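Local coordinates for 11S globulin seed storage protein (Amaranthus hypochondriacus, PDB 3QAC), which probably serves as a seed storage protein, a nutrient reservoir built as a hexamer of two-cupin subunits, at residues L63-S69 with T179-G185; T68-L73 with I162-N168. One frame throughout, in Å; residues are numbered along the deposited sequence.

Contacts 1 and 2 lie in the N-terminal cupin domain, their centres about 13 Å apart, and both reach the second subunit. They share Thr68 and Ser69, where the chain leaves strand 61-68 of one sheet and, after a short connection, enters strand 72-78 of the other. The partner strands 158-164 and 180-182 also follow each other in sequence, so both partners pass from one sheet to the other, and the strands before and after each passage pair with one another. A salt bridge joins the contacts directly: Arg180 NH2 of contact 1 lies 2.7 Å from Glu72 OE2 of contact 2, and the same nitrogen packs against Ile164 CD1.

Contact 1: residues L63-S69 with T179-G185; sequences LLPSFTS and TRFYLAG
Ser66 faces Tyr182, and Thr68 faces Arg180, as non-hydrogen-bonded pairs on either side of the hydrogen-bonded pair Phe67-Phe181. The antiparallel strands 63-68 and 180-182 have axes that approach to 4.6 Å, with 152° between their N-to-C directions. Phe67 N bonds Phe181 O, and Phe181 N bonds Phe67 O. Leu183 N continues the pairing to Pro65 O at 2.8 Å; proline, lacking an N-H, still offers this carbonyl. Phe67 and Phe181 share one face. With CG set between its backbone N and carbonyl carbon (chi1 49°), Phe67 swings its ring back over its partner, and Phe181 CB sits on one face, 3.7 Å from the ring centroid, a CH-pi contact. The two rings are nearly parallel but slid apart, with little overlap, while Leu183 CG meets the edge of Phe67. Tyr340 of the second subunit stacks on Phe67, so flat apolar residues suit this seam between subunits.

The pair belongs to the curled sheet of the N-terminal cupin barrel, where strand 61-68 also pairs with strand 147-151. The face bearing Ser66, Thr68, Arg180 and Tyr182 is more polar. Ser66 is small enough to lie beneath the tyrosine: its CB is 3.6 Å from the Tyr182 ring centroid, while OG accepts a bond from Arg180 NH1 in the guanidinium plane. A bend at chi3 (-69°) folds the arginine back over Thr68, whose CG2 approaches a guanidinium face. Glu72 and Glu190 supply its countercharges, and Glu190 also bonds Tyr182 OH. Thr68 OG1 donates to Thr179 O at 2.7 Å from above the carbonyl plane. A water joins this hydroxyl to Thr179 N and to Ser69 OG, 2.7 Å from the water; Asn171 also bonds Ser69 OG.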
loop_
_atom_site.group_PDB
_atom_site.type_symbol
_atom_site.label_atom_id
_atom_site.label_comp_id
_atom_site.label_asym_id
_atom_site.label_seq_id
_atom_site.Cartn_x
_atom_site.Cartn_y
_atom_site.Cartn_z
ATOM N N LEU A 63 -3.614 -13.324 -30.090
ATOM C CA LEU A 63 -3.757 -12.122 -29.276
ATOM C C LEU A 63 -2.451 -11.364 -29.356
ATOM O O LEU A 63 -1.425 -11.847 -28.869
ATOM C CB LEU A 63 -4.067 -12.474 -27.827
ATOM C CG LEU A 63 -4.175 -11.328 -26.814
ATOM C CD1 LEU A 63 -5.392 -10.414 -27.101
ATOM C CD2 LEU A 63 -4.211 -11.877 -25.365
ATOM N N LEU A 64 -2.487 -10.194 -29.992
ATOM C CA LEU A 64 -1.287 -9.394 -30.213
ATOM C C LEU A 64 -0.609 -9.087 -28.879
ATOM O O LEU A 64 -1.262 -9.034 -27.845
ATOM C CB LEU A 64 -1.636 -8.094 -30.946
ATOM C CG LEU A 64 -2.400 -8.196 -32.278
ATOM C CD1 LEU A 64 -2.839 -6.836 -32.743
ATOM C CD2 LEU A 64 -1.562 -8.841 -33.348
ATOM N N PRO A 65 0.712 -8.906 -28.892
ATOM C CA PRO A 65 1.373 -8.543 -27.644
ATOM C C PRO A 65 0.850 -7.227 -27.072
ATOM O O PRO A 65 0.687 -6.234 -27.791
ATOM C CB PRO A 65 2.838 -8.382 -28.061
ATOM C CG PRO A 65 2.825 -8.347 -29.569
ATOM C CD PRO A 65 1.690 -9.235 -29.936
ATOM N N SER A 66 0.608 -7.230 -25.770
ATOM C CA SER A 66 0.297 -6.007 -25.065
ATOM C C SER A 66 0.770 -6.111 -23.624
ATOM O O SER A 66 1.228 -7.169 -23.172
ATOM C CB SER A 66 -1.206 -5.755 -25.077
ATOM O OG SER A 66 -1.869 -6.670 -24.217
ATOM N N PHE A 67 0.654 -5.005 -22.905
ATOM C CA PHE A 67 0.822 -5.029 -21.465
ATOM C C PHE A 67 -0.169 -4.062 -20.833
ATOM O O PHE A 67 -0.720 -3.213 -21.501
ATOM C CB PHE A 67 2.259 -4.695 -21.064
ATOM C CG PHE A 67 2.824 -3.460 -21.733
ATOM C CD1 PHE A 67 3.369 -3.527 -23.012
ATOM C CD2 PHE A 67 2.836 -2.241 -21.073
ATOM C CE1 PHE A 67 3.914 -2.405 -23.610
ATOM C CE2 PHE A 67 3.378 -1.108 -21.672
ATOM C CZ PHE A 67 3.920 -1.194 -22.938
ATOM N N THR A 68 -0.401 -4.212 -19.536
ATOM C CA THR A 68 -1.246 -3.290 -18.809
ATOM C C THR A 68 -0.544 -3.001 -17.507
ATOM O O THR A 68 0.175 -3.851 -16.988
ATOM C CB THR A 68 -2.680 -3.855 -18.577
ATOM O OG1 THR A 68 -3.411 -2.988 -17.698
ATOM C CG2 THR A 68 -2.634 -5.259 -17.988
ATOM N N SER A 69 -0.727 -1.789 -17.003
ATOM C CA SER A 69 -0.076 -1.345 -15.785
ATOM C C SER A 69 -0.561 -2.111 -14.566
ATOM O O SER A 69 0.076 -2.066 -13.523
ATOM C CB SER A 69 -0.344 0.145 -15.569
ATOM O OG SER A 69 -1.738 0.362 -15.462
ATOM N N THR A 179 -5.400 0.406 -18.031
ATOM C CA THR A 179 -4.706 1.045 -19.120
ATOM C C THR A 179 -3.963 -0.050 -19.854
ATOM O O THR A 179 -3.156 -0.778 -19.262
ATOM C CB THR A 179 -3.736 2.088 -18.607
ATOM O OG1 THR A 179 -4.476 3.124 -17.955
ATOM C CG2 THR A 179 -2.966 2.701 -19.737
ATOM N N ARG A 180 -4.270 -0.201 -21.135
ATOM C CA ARG A 180 -3.598 -1.197 -21.933
ATOM C C ARG A 180 -2.789 -0.618 -23.076
ATOM O O ARG A 180 -3.264 0.244 -23.820
ATOM C CB ARG A 180 -4.580 -2.210 -22.491
ATOM C CG ARG A 180 -3.847 -3.450 -22.992
ATOM C CD ARG A 180 -4.818 -4.520 -23.309
ATOM N NE ARG A 180 -5.442 -5.024 -22.101
ATOM C CZ ARG A 180 -4.964 -6.052 -21.426
ATOM N NH1 ARG A 180 -3.866 -6.642 -21.855
ATOM N NH2 ARG A 180 -5.584 -6.491 -20.343
ATOM N N PHE A 181 -1.565 -1.125 -23.212
ATOM C CA PHE A 181 -0.660 -0.713 -24.272
ATOM C C PHE A 181 -0.413 -1.918 -25.178
ATOM O O PHE A 181 -0.023 -2.980 -24.700
ATOM C CB PHE A 181 0.679 -0.250 -23.688
ATOM C CG PHE A 181 0.574 0.841 -22.644
ATOM C CD1 PHE A 181 1.043 2.116 -22.909
ATOM C CD2 PHE A 181 0.042 0.581 -21.393
ATOM C CE1 PHE A 181 0.977 3.120 -21.953
ATOM C CE2 PHE A 181 -0.026 1.578 -20.431
ATOM C CZ PHE A 181 0.448 2.853 -20.711
ATOM N N TYR A 182 -0.659 -1.761 -26.478
ATOM C CA TYR A 182 -0.380 -2.827 -27.442
ATOM C C TYR A 182 0.913 -2.571 -28.197
ATOM O O TYR A 182 1.337 -1.421 -28.386
ATOM C CB TYR A 182 -1.526 -3.006 -28.442
ATOM C CG TYR A 182 -2.659 -3.863 -27.934
ATOM C CD1 TYR A 182 -3.693 -3.318 -27.195
ATOM C CD2 TYR A 182 -2.685 -5.215 -28.181
ATOM C CE1 TYR A 182 -4.737 -4.105 -26.732
ATOM C CE2 TYR A 182 -3.714 -6.011 -27.718
ATOM C CZ TYR A 182 -4.745 -5.455 -26.999
ATOM O OH TYR A 182 -5.774 -6.262 -26.538
ATOM N N LEU A 183 1.528 -3.666 -28.627
ATOM C CA LEU A 183 2.833 -3.622 -29.265
ATOM C C LEU A 183 2.726 -3.866 -30.758
ATOM O O LEU A 183 3.735 -3.949 -31.449
ATOM C CB LEU A 183 3.733 -4.670 -28.627
ATOM C CG LEU A 183 4.251 -4.154 -27.295
ATOM C CD1 LEU A 183 4.867 -5.267 -26.471
ATOM C CD2 LEU A 183 5.257 -3.056 -27.589
ATOM N N ALA A 184 1.499 -3.993 -31.239
ATOM C CA ALA A 184 1.246 -4.264 -32.646
ATOM C C ALA A 184 -0.227 -4.026 -32.959
ATOM O O ALA A 184 -1.069 -4.028 -32.063
ATOM C CB ALA A 184 1.643 -5.718 -32.993
ATOM N N GLY A 185 -0.534 -3.824 -34.231
ATOM C CA GLY A 185 -1.909 -3.705 -34.677
ATOM C C GLY A 185 -2.504 -2.329 -34.459
ATOM O O GLY A 185 -1.807 -1.374 -34.120
HETATM O O HOH W 1 -4.121 -0.848 -15.638
#

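Contact 2: residues T68-L73 with I162-N168; sequences TSAPEL and ILIDTAN
Leu73 and Leu163 exchange two backbone hydrogen bonds, Leu163 N to Leu73 O at 2.8 Å and Leu73 N to Leu163 O at 3.0 Å, pairing strands 72-78 and 158-164 in an antiparallel sheet of the N-terminal cupin barrel. Asp165 N extends the pairing with a nearly straight bond (176°) to Pro71 O. The two leucines meet through their CB atoms on the face that Phe400 covers, an apolar surface suited to branched side chains.

On the other face Glu72 and Ile164 lie side by side. The glutamate has CG anti to its carbonyl carbon (chi1 -54°) and runs on extended, bringing OE2 alongside the methyl Ile162 CG2 at 3.6 Å and near Ile164 CG1. Arg180 forms a salt bridge with OE2, which probably offsets the cost of burying a carboxylate among isoleucines. Ala70, with only a methyl to place, rests its CB on Ile164 CG2 at 3.7 Å.

Beyond the strand end, Asp165 to Asn168 form a type I beta turn that returns the chain to Pro71. The flat Asn168 amide crosses the proline ring obliquely, with its CG 3.3 Å from Pro71 CG. Asn168 ND2 donates to Asp165 OD2 at 2.7 Å. It also gives a bond to Leu321 O, while Asn168 OD1 takes one from Ala170 N, helping to fix the amide's rotation. Replacing Asn168 by alanine is likely to leave Asp165 OD2 without its amide partner and to open a gap beside the Pro71 ring. ND2 meets that carboxylate oxygen on the anti side, 28° out of the carboxylate plane.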
loop_
_atom_site.group_PDB
_atom_site.type_symbol
_atom_site.label_atom_id
_atom_site.label_comp_id
_atom_site.label_asym_id
_atom_site.label_seq_id
_atom_site.Cartn_x
_atom_site.Cartn_y
_atom_site.Cartn_z
ATOM N N THR A 68 -0.401 -4.212 -19.536
ATOM C CA THR A 68 -1.246 -3.290 -18.809
ATOM C C THR A 68 -0.544 -3.001 -17.507
ATOM O O THR A 68 0.175 -3.851 -16.988
ATOM C CB THR A 68 -2.680 -3.855 -18.577
ATOM O OG1 THR A 68 -3.411 -2.988 -17.698
ATOM C CG2 THR A 68 -2.634 -5.259 -17.988
ATOM N N SER A 69 -0.727 -1.789 -17.003
ATOM C CA SER A 69 -0.076 -1.345 -15.785
ATOM C C SER A 69 -0.561 -2.111 -14.566
ATOM O O SER A 69 0.076 -2.066 -13.523
ATOM C CB SER A 69 -0.344 0.145 -15.569
ATOM O OG SER A 69 -1.738 0.362 -15.462
ATOM N N ALA A 70 -1.691 -2.803 -14.684
ATOM C CA ALA A 70 -2.191 -3.626 -13.572
ATOM C C ALA A 70 -1.853 -5.116 -13.726
ATOM O O ALA A 70 -1.811 -5.625 -14.843
ATOM C CB ALA A 70 -3.687 -3.454 -13.423
ATOM N N PRO A 71 -1.636 -5.825 -12.598
ATOM C CA PRO A 71 -1.415 -7.273 -12.641
ATOM C C PRO A 71 -2.725 -7.943 -13.017
ATOM O O PRO A 71 -3.788 -7.379 -12.762
ATOM C CB PRO A 71 -1.089 -7.640 -11.181
ATOM C CG PRO A 71 -1.053 -6.370 -10.414
ATOM C CD PRO A 71 -1.770 -5.335 -11.219
ATOM N N GLU A 72 -2.655 -9.130 -13.597
ATOM C CA GLU A 72 -3.856 -9.827 -14.010
ATOM C C GLU A 72 -3.811 -11.237 -13.513
ATOM O O GLU A 72 -2.750 -11.837 -13.421
ATOM C CB GLU A 72 -3.951 -9.895 -15.525
ATOM C CG GLU A 72 -3.859 -8.573 -16.228
ATOM C CD GLU A 72 -4.041 -8.758 -17.696
ATOM O OE1 GLU A 72 -3.378 -9.655 -18.253
ATOM O OE2 GLU A 72 -4.872 -8.045 -18.292
ATOM N N LEU A 73 -4.988 -11.747 -13.217
ATOM C CA LEU A 73 -5.206 -13.116 -12.855
ATOM C C LEU A 73 -6.061 -13.654 -13.969
ATOM O O LEU A 73 -7.152 -13.135 -14.227
ATOM C CB LEU A 73 -5.971 -13.175 -11.542
ATOM C CG LEU A 73 -5.464 -14.185 -10.528
ATOM C CD1 LEU A 73 -3.960 -14.024 -10.362
ATOM C CD2 LEU A 73 -6.177 -13.977 -9.212
ATOM N N ILE A 162 -10.361 -12.827 -17.336
ATOM C CA ILE A 162 -9.255 -12.045 -16.853
ATOM C C ILE A 162 -9.698 -11.041 -15.807
ATOM O O ILE A 162 -10.496 -10.147 -16.087
ATOM C CB ILE A 162 -8.603 -11.341 -18.035
ATOM C CG1 ILE A 162 -8.172 -12.394 -19.065
ATOM C CG2 ILE A 162 -7.448 -10.465 -17.578
ATOM C CD1 ILE A 162 -7.593 -11.839 -20.343
ATOM N N LEU A 163 -9.214 -11.206 -14.585
ATOM C CA LEU A 163 -9.344 -10.146 -13.605
ATOM C C LEU A 163 -8.166 -9.191 -13.739
ATOM O O LEU A 163 -6.992 -9.616 -13.738
ATOM C CB LEU A 163 -9.405 -10.694 -12.185
ATOM C CG LEU A 163 -9.458 -9.539 -11.185
ATOM C CD1 LEU A 163 -10.876 -9.329 -10.705
ATOM C CD2 LEU A 163 -8.535 -9.795 -10.013
ATOM N N ILE A 164 -8.485 -7.905 -13.863
ATOM C CA ILE A 164 -7.476 -6.858 -13.952
ATOM C C ILE A 164 -7.544 -6.008 -12.703
ATOM O O ILE A 164 -8.523 -5.296 -12.480
ATOM C CB ILE A 164 -7.679 -5.951 -15.162
ATOM C CG1 ILE A 164 -7.921 -6.785 -16.425
ATOM C CG2 ILE A 164 -6.483 -5.024 -15.330
ATOM C CD1 ILE A 164 -8.190 -5.952 -17.638
ATOM N N ASP A 165 -6.500 -6.079 -11.885
ATOM C CA ASP A 165 -6.573 -5.517 -10.551
ATOM C C ASP A 165 -6.042 -4.097 -10.542
ATOM O O ASP A 165 -4.916 -3.840 -10.100
ATOM C CB ASP A 165 -5.806 -6.393 -9.570
ATOM C CG ASP A 165 -5.795 -5.817 -8.191
ATOM O OD1 ASP A 165 -6.723 -5.028 -7.914
ATOM O OD2 ASP A 165 -4.870 -6.138 -7.396
ATOM N N THR A 166 -6.871 -3.177 -11.030
ATOM C CA THR A 166 -6.469 -1.804 -11.258
ATOM C C THR A 166 -6.103 -1.141 -9.948
ATOM O O THR A 166 -5.286 -0.236 -9.926
ATOM C CB THR A 166 -7.598 -1.023 -11.932
ATOM O OG1 THR A 166 -8.825 -1.346 -11.281
ATOM C CG2 THR A 166 -7.735 -1.434 -13.372
ATOM N N ALA A 167 -6.698 -1.597 -8.855
ATOM C CA ALA A 167 -6.390 -1.042 -7.541
ATOM C C ALA A 167 -5.116 -1.622 -6.894
ATOM O O ALA A 167 -4.777 -1.272 -5.769
ATOM C CB ALA A 167 -7.574 -1.229 -6.605
ATOM N N ASN A 168 -4.426 -2.517 -7.599
ATOM C CA ASN A 168 -3.177 -3.088 -7.091
ATOM C C ASN A 168 -2.162 -1.986 -6.866
ATOM O O ASN A 168 -2.043 -1.083 -7.690
ATOM C CB ASN A 168 -2.605 -4.102 -8.093
ATOM C CG ASN A 168 -1.665 -5.136 -7.434
ATOM O OD1 ASN A 168 -0.455 -4.932 -7.332
ATOM N ND2 ASN A 168 -2.232 -6.248 -7.008
#